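Local coordinates for UDP-N-acetylglucosamine 2-epimerase (Methanocaldococcus jannaschii, PDB 4NES), which probably catalyses the reversible epimerisation of UDP-N-acetylglucosamine at C-2, giving UDP-N-acetylmannosamine, the activated donor of ManNAc residues, at residues Ala190-Val195 and Leu275-Asn280; Asp199-Leu204 and Ala235-Ile240. All coordinates share one frame; numbering follows the deposited sequence.

Interaction 1. Residues Ala190-Val195 and Leu275-Asn280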
loop_
_atom_site.group_PDB
_atom_site.type_symbol
_atom_site.label_atom_id
_atom_site.label_comp_id
_atom_site.label_asym_id
_atom_site.label_seq_id
_atom_site.Cartn_x
_atom_site.Cartn_y
_atom_site.Cartn_z
ATOM N N ALA A 190 37.065 -11.192 -22.685
ATOM C CA ALA A 190 37.032 -10.841 -24.102
ATOM C C ALA A 190 35.994 -9.755 -24.392
ATOM O O ALA A 190 36.260 -8.825 -25.162
ATOM C CB ALA A 190 36.795 -12.086 -24.954
ATOM N N PHE A 191 34.823 -9.856 -23.771
ATOM C CA PHE A 191 33.823 -8.809 -23.901
ATOM C C PHE A 191 34.393 -7.484 -23.417
ATOM O O PHE A 191 34.302 -6.462 -24.109
ATOM C CB PHE A 191 32.576 -9.130 -23.073
ATOM C CG PHE A 191 31.790 -7.897 -22.682
ATOM C CD1 PHE A 191 30.864 -7.350 -23.553
ATOM C CD2 PHE A 191 32.005 -7.271 -21.455
ATOM C CE1 PHE A 191 30.148 -6.212 -23.205
ATOM C CE2 PHE A 191 31.309 -6.125 -21.110
ATOM C CZ PHE A 191 30.380 -5.601 -21.985
ATOM N N PHE A 192 34.969 -7.505 -22.217
ATOM C CA PHE A 192 35.505 -6.294 -21.606
ATOM C C PHE A 192 36.522 -5.641 -22.529
ATOM O O PHE A 192 36.459 -4.439 -22.772
ATOM C CB PHE A 192 36.146 -6.604 -20.252
ATOM C CG PHE A 192 36.791 -5.413 -19.606
ATOM C CD1 PHE A 192 36.042 -4.533 -18.839
ATOM C CD2 PHE A 192 38.144 -5.159 -19.780
ATOM C CE1 PHE A 192 36.639 -3.425 -18.252
ATOM C CE2 PHE A 192 38.740 -4.057 -19.198
ATOM C CZ PHE A 192 37.987 -3.191 -18.429
ATOM N N ASN A 193 37.451 -6.435 -23.053
ATOM C CA ASN A 193 38.474 -5.915 -23.952
ATOM C C ASN A 193 37.909 -5.406 -25.276
ATOM O O ASN A 193 38.513 -4.549 -25.914
ATOM C CB ASN A 193 39.567 -6.961 -24.201
ATOM C CG ASN A 193 40.411 -7.224 -22.973
ATOM O OD1 ASN A 193 40.519 -6.376 -22.086
ATOM N ND2 ASN A 193 41.017 -8.409 -22.913
ATOM N N SER A 194 36.754 -5.925 -25.686
ATOM C CA SER A 194 36.108 -5.469 -26.916
ATOM C C SER A 194 35.479 -4.092 -26.724
ATOM O O SER A 194 35.445 -3.279 -27.652
ATOM C CB SER A 194 35.045 -6.469 -27.386
ATOM O OG SER A 194 33.872 -6.419 -26.582
ATOM N N VAL A 195 34.995 -3.836 -25.514
ATOM C CA VAL A 195 34.284 -2.598 -25.198
ATOM C C VAL A 195 35.224 -1.475 -24.757
ATOM O O VAL A 195 35.048 -0.316 -25.142
ATOM C CB VAL A 195 33.214 -2.851 -24.105
ATOM C CG1 VAL A 195 32.698 -1.533 -23.513
ATOM C CG2 VAL A 195 32.064 -3.661 -24.677
ATOM N N LEU A 275 29.960 -6.151 -13.853
ATOM C CA LEU A 275 30.879 -6.084 -12.720
ATOM C C LEU A 275 32.285 -5.731 -13.178
ATOM O O LEU A 275 32.979 -4.952 -12.534
ATOM C CB LEU A 275 30.925 -7.419 -11.975
ATOM C CG LEU A 275 29.734 -7.721 -11.074
ATOM C CD1 LEU A 275 29.868 -9.154 -10.580
ATOM C CD2 LEU A 275 29.675 -6.756 -9.894
HETATM N N MSE A 276 32.707 -6.291 -14.306
HETATM C CA MSE A 276 34.002 -5.936 -14.859
HETATM C C MSE A 276 34.076 -4.470 -15.279
HETATM O O MSE A 276 35.077 -3.795 -15.033
HETATM C CB MSE A 276 34.339 -6.856 -16.034
HETATM C CG MSE A 276 34.718 -8.268 -15.622
HETATM SE SE MSE A 276 36.290 -8.309 -14.469
HETATM C CE MSE A 276 37.578 -7.530 -15.704
ATOM N N LEU A 277 33.017 -3.970 -15.900
ATOM C CA LEU A 277 32.989 -2.559 -16.247
ATOM C C LEU A 277 33.038 -1.678 -14.996
ATOM O O LEU A 277 33.736 -0.672 -14.973
ATOM C CB LEU A 277 31.755 -2.229 -17.083
ATOM C CG LEU A 277 31.759 -2.799 -18.502
ATOM C CD1 LEU A 277 30.395 -2.585 -19.116
ATOM C CD2 LEU A 277 32.844 -2.138 -19.357
ATOM N N GLU A 278 32.308 -2.053 -13.950
ATOM C CA GLU A 278 32.339 -1.266 -12.720
ATOM C C GLU A 278 33.716 -1.294 -12.074
ATOM O O GLU A 278 34.263 -0.243 -11.707
ATOM C CB GLU A 278 31.319 -1.795 -11.716
ATOM C CG GLU A 278 29.877 -1.587 -12.116
ATOM C CD GLU A 278 28.927 -2.229 -11.138
ATOM O OE1 GLU A 278 29.183 -3.368 -10.713
ATOM O OE2 GLU A 278 27.921 -1.591 -10.781
ATOM N N LYS A 279 34.268 -2.498 -11.926
ATOM C CA LYS A 279 35.508 -2.673 -11.191
ATOM C C LYS A 279 36.629 -1.847 -11.805
ATOM O O LYS A 279 37.487 -1.321 -11.096
ATOM C CB LYS A 279 35.908 -4.151 -11.174
ATOM C CG LYS A 279 37.173 -4.434 -10.370
ATOM C CD LYS A 279 37.599 -5.888 -10.468
ATOM C CE LYS A 279 38.855 -6.135 -9.639
ATOM N NZ LYS A 279 40.044 -5.434 -10.189
ATOM N N ASN A 280 36.605 -1.721 -13.125
ATOM C CA ASN A 280 37.704 -1.083 -13.839
ATOM C C ASN A 280 37.479 0.382 -14.216
ATOM O O ASN A 280 38.330 1.004 -14.837
ATOM C CB ASN A 280 38.068 -1.908 -15.077
ATOM C CG ASN A 280 38.704 -3.233 -14.718
ATOM O OD1 ASN A 280 39.888 -3.286 -14.390
ATOM N ND2 ASN A 280 37.926 -4.309 -14.769
#

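Interaction 2. Residues Asp199-Leu204 and Ala235-Ile240. With UDP (uridine-5'-diphosphate), chain C.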
loop_
_atom_site.group_PDB
_atom_site.type_symbol
_atom_site.label_atom_id
_atom_site.label_comp_id
_atom_site.label_asym_id
_atom_site.label_seq_id
_atom_site.Cartn_x
_atom_site.Cartn_y
_atom_site.Cartn_z
ATOM N N ASP A 199 42.096 2.789 -21.393
ATOM C CA ASP A 199 41.870 2.108 -20.124
ATOM C C ASP A 199 41.138 3.014 -19.138
ATOM O O ASP A 199 40.448 2.533 -18.238
ATOM C CB ASP A 199 43.196 1.632 -19.529
ATOM C CG ASP A 199 43.956 0.719 -20.468
ATOM O OD1 ASP A 199 43.305 -0.095 -21.159
ATOM O OD2 ASP A 199 45.200 0.822 -20.523
ATOM N N ASP A 200 41.292 4.323 -19.314
ATOM C CA ASP A 200 40.602 5.303 -18.476
ATOM C C ASP A 200 39.211 5.627 -19.012
ATOM O O ASP A 200 39.069 6.158 -20.117
ATOM C CB ASP A 200 41.418 6.595 -18.384
ATOM C CG ASP A 200 42.394 6.597 -17.223
ATOM O OD1 ASP A 200 42.698 5.512 -16.682
ATOM O OD2 ASP A 200 42.863 7.696 -16.855
ATOM N N TYR A 201 38.176 5.312 -18.237
ATOM C CA TYR A 201 36.818 5.657 -18.645
ATOM C C TYR A 201 35.921 5.912 -17.446
ATOM O O TYR A 201 36.231 5.495 -16.333
ATOM C CB TYR A 201 36.205 4.556 -19.516
ATOM C CG TYR A 201 36.046 3.226 -18.802
ATOM C CD1 TYR A 201 37.063 2.286 -18.817
ATOM C CD2 TYR A 201 34.877 2.916 -18.113
ATOM C CE1 TYR A 201 36.932 1.065 -18.168
ATOM C CE2 TYR A 201 34.737 1.698 -17.452
ATOM C CZ TYR A 201 35.769 0.778 -17.487
ATOM O OH TYR A 201 35.664 -0.439 -16.850
ATOM N N PHE A 202 34.823 6.626 -17.677
ATOM C CA PHE A 202 33.761 6.738 -16.685
ATOM C C PHE A 202 32.634 5.831 -17.153
ATOM O O PHE A 202 32.358 5.748 -18.349
ATOM C CB PHE A 202 33.222 8.166 -16.579
ATOM C CG PHE A 202 34.218 9.185 -16.071
ATOM C CD1 PHE A 202 35.437 8.803 -15.532
ATOM C CD2 PHE A 202 33.901 10.538 -16.120
ATOM C CE1 PHE A 202 36.340 9.756 -15.072
ATOM C CE2 PHE A 202 34.794 11.496 -15.654
ATOM C CZ PHE A 202 36.009 11.107 -15.130
ATOM N N LEU A 203 31.988 5.151 -16.211
ATOM C CA LEU A 203 30.853 4.294 -16.526
ATOM C C LEU A 203 29.550 4.994 -16.151
ATOM O O LEU A 203 29.411 5.500 -15.034
ATOM C CB LEU A 203 30.978 2.982 -15.748
ATOM C CG LEU A 203 29.909 1.912 -15.984
ATOM C CD1 LEU A 203 29.931 1.375 -17.414
ATOM C CD2 LEU A 203 30.084 0.787 -14.988
ATOM N N LEU A 204 28.593 5.019 -17.076
ATOM C CA LEU A 204 27.326 5.703 -16.855
ATOM C C LEU A 204 26.122 4.778 -17.015
ATOM O O LEU A 204 26.045 4.025 -17.984
ATOM C CB LEU A 204 27.203 6.865 -17.848
ATOM C CG LEU A 204 25.878 7.629 -17.926
ATOM C CD1 LEU A 204 25.602 8.417 -16.656
ATOM C CD2 LEU A 204 25.887 8.554 -19.153
ATOM N N ALA A 235 36.655 9.386 -21.747
ATOM C CA ALA A 235 35.700 8.564 -22.476
ATOM C C ALA A 235 34.622 8.076 -21.518
ATOM O O ALA A 235 34.898 7.810 -20.346
ATOM C CB ALA A 235 36.387 7.392 -23.133
ATOM N N ILE A 236 33.397 7.961 -22.023
ATOM C CA ILE A 236 32.271 7.481 -21.237
ATOM C C ILE A 236 31.754 6.194 -21.861
ATOM O O ILE A 236 31.586 6.121 -23.084
ATOM C CB ILE A 236 31.112 8.492 -21.268
ATOM C CG1 ILE A 236 31.600 9.907 -20.933
ATOM C CG2 ILE A 236 29.989 8.059 -20.346
ATOM C CD1 ILE A 236 32.089 10.080 -19.513
ATOM N N ILE A 237 31.524 5.178 -21.038
ATOM C CA ILE A 237 30.808 3.983 -21.472
ATOM C C ILE A 237 29.414 4.036 -20.855
ATOM O O ILE A 237 29.276 4.093 -19.632
ATOM C CB ILE A 237 31.530 2.693 -21.047
ATOM C CG1 ILE A 237 32.919 2.637 -21.687
ATOM C CG2 ILE A 237 30.717 1.465 -21.445
ATOM C CD1 ILE A 237 33.753 1.432 -21.274
ATOM N N PHE A 238 28.391 4.029 -21.702
ATOM C CA PHE A 238 27.007 4.222 -21.268
ATOM C C PHE A 238 26.215 2.955 -21.574
ATOM O O PHE A 238 25.930 2.661 -22.738
ATOM C CB PHE A 238 26.434 5.431 -22.030
ATOM C CG PHE A 238 25.011 5.822 -21.660
ATOM C CD1 PHE A 238 24.394 5.370 -20.506
ATOM C CD2 PHE A 238 24.304 6.682 -22.497
ATOM C CE1 PHE A 238 23.092 5.749 -20.201
ATOM C CE2 PHE A 238 23.006 7.066 -22.200
ATOM C CZ PHE A 238 22.398 6.603 -21.048
ATOM N N SER A 239 25.887 2.189 -20.536
ATOM C CA SER A 239 24.962 1.063 -20.686
ATOM C C SER A 239 23.553 1.625 -20.594
ATOM O O SER A 239 23.163 2.140 -19.544
ATOM C CB SER A 239 25.174 0.021 -19.588
ATOM O OG SER A 239 24.140 -0.949 -19.623
ATOM N N ILE A 240 22.792 1.533 -21.686
ATOM C CA ILE A 240 21.532 2.267 -21.798
ATOM C C ILE A 240 20.288 1.391 -21.578
ATOM O O ILE A 240 19.985 0.489 -22.362
ATOM C CB ILE A 240 21.459 3.035 -23.142
ATOM C CG1 ILE A 240 20.173 3.855 -23.240
ATOM C CG2 ILE A 240 21.617 2.088 -24.321
ATOM C CD1 ILE A 240 20.159 4.736 -24.472
HETATM N N1 UDP C . 23.491 -4.214 -14.192
HETATM C C2 UDP C . 23.848 -5.174 -15.077
HETATM N N3 UDP C . 24.074 -4.845 -16.368
HETATM C C4 UDP C . 23.954 -3.579 -16.824
HETATM C C5 UDP C . 23.583 -2.559 -15.937
HETATM C C6 UDP C . 23.346 -2.922 -14.607
HETATM O O2 UDP C . 23.971 -6.346 -14.712
HETATM O O4 UDP C . 24.191 -3.296 -18.166
HETATM C "C1'" UDP C . 23.184 -4.517 -12.783
HETATM C "C2'" UDP C . 23.964 -3.872 -11.762
HETATM O "O2'" UDP C . 25.206 -4.520 -11.602
HETATM C "C3'" UDP C . 23.086 -3.927 -10.585
HETATM C "C4'" UDP C . 21.742 -3.921 -11.146
HETATM O "O4'" UDP C . 21.870 -4.019 -12.542
HETATM O "O3'" UDP C . 23.255 -5.074 -9.799
HETATM C "C5'" UDP C . 20.981 -2.669 -10.869
HETATM O "O5'" UDP C . 19.741 -2.649 -11.533
HETATM P PA UDP C . 19.071 -1.310 -12.051
HETATM O O1A UDP C . 18.374 -1.616 -13.359
HETATM O O2A UDP C . 20.134 -0.243 -12.194
HETATM O O3A UDP C . 17.946 -0.894 -11.027
HETATM P PB UDP C . 17.943 -0.260 -9.592
HETATM O O1B UDP C . 19.067 -0.855 -8.758
HETATM O O2B UDP C . 18.060 1.237 -9.724
HETATM O O3B UDP C . 16.584 -0.647 -9.079
HETATM O O HOH W 1 39.489 8.382 -21.438
#

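Interaction 1. Residues Ala190-Val195 and Leu275-Asn280
Phe192 makes the largest contribution from helix 186-195, its ring lying against Met276, Leu277 and Asn280 of helix 271-280, and the contacts are chiefly apolar. With CG anti to the backbone N (chi1 177°), the ring is carried across to the second helix, where CZ lies 3.6 Å from Asn280 CB and CD1 lies 4.0 Å from CB of Met276 (present as selenomethionine). Leu277 parts its two methyls between neighbouring aromatics: CD2 approaches CD1 of Phe192 at 4.0 Å, while CD1 stands at the edge of the Phe191 ring, 4.2 Å from its CZ. Val195 CG1 also touches Leu277 CD2.

Asn280 ND2 bonds within its own helix, turning back to Met276 O (2.9 Å), a carbonyl shared with Asn280 N on its opposite face. The ND2 bond, nearly in the amide plane, limits rotation of the amide, which is tilted 49° from the Phe192 ring.

The axes of the two short segments pass 10.3 Å apart and cross at -57°. The contact packs two helices in the C-terminal half of a GT-B fold, where Tyr201 of strand 201-205 touches both Phe192 and Asn280. Lacking hydrogen bonds between the helices, it depends on aromatic and aliphatic shape.

Interaction 2. Residues Asp199-Leu204 and Ala235-Ile240
Strands 201-205 and 235-239 run parallel, joined by four backbone hydrogen bonds in which Phe202 N and Leu204 N donate to Ala235 O and Ile237 O, and Ile237 N and Ser239 N to Phe202 O and Leu204 O; the last is the most bent, at 137°. Before the first of these, a water links Asp200 O to Ala235 N. On one face of the sheet, Ile237 CD1 sits over the Tyr201 ring in a CH-pi contact, 3.8 Å from the centroid, and CG2 of the same isoleucine meets Leu203 CD1. Tyr201 OH goes on to hydrogen-bond Leu277 O of helix 271-280, which covers this side.

The pair belongs to the C-terminal Rossmann-like domain of the GT-B fold, and helix 215-232 makes the crossover between the two strands, packing on the other face against Phe202, Leu204 and Ile236. There Ile236 CD1 touches Phe202 CB at 3.7 Å. Further along, Leu204 CD2 lies over the Phe238 ring, 3.9 Å from its centroid, while Ile240 CB covers the opposite face. A serine in place of Phe238 would probably leave a gap between Leu204 and Ile240, depriving both of the ring they enclose. At the strand's C-terminal end, where such folds bind nucleotides, Ser239 OG, anti to its own N (chi1 171°), donates to O4 of the UDP uracil (2.8 Å).

Going from the N terminus, the chain passes through helix 186-195, then strand 201-205, helix 215-232 and strand 235-239, and later reaches helix 271-280. Interaction 2 closes the shorter loop, with 30 mostly helical residues between its segments; interaction 1 closes a longer one of 79 residues, and the first loop is nested inside it. Their centres lie 10 Å apart and they touch directly: both helices of interaction 1 reach Tyr201 of the six-stranded parallel sheet, with Phe192 CE1 lying 3.4 Å from Tyr201 OH, and Leu203 packs on Glu278. A beta-alpha-beta unit is thus enclosed in a longer loop whose ends are brought together by two helices.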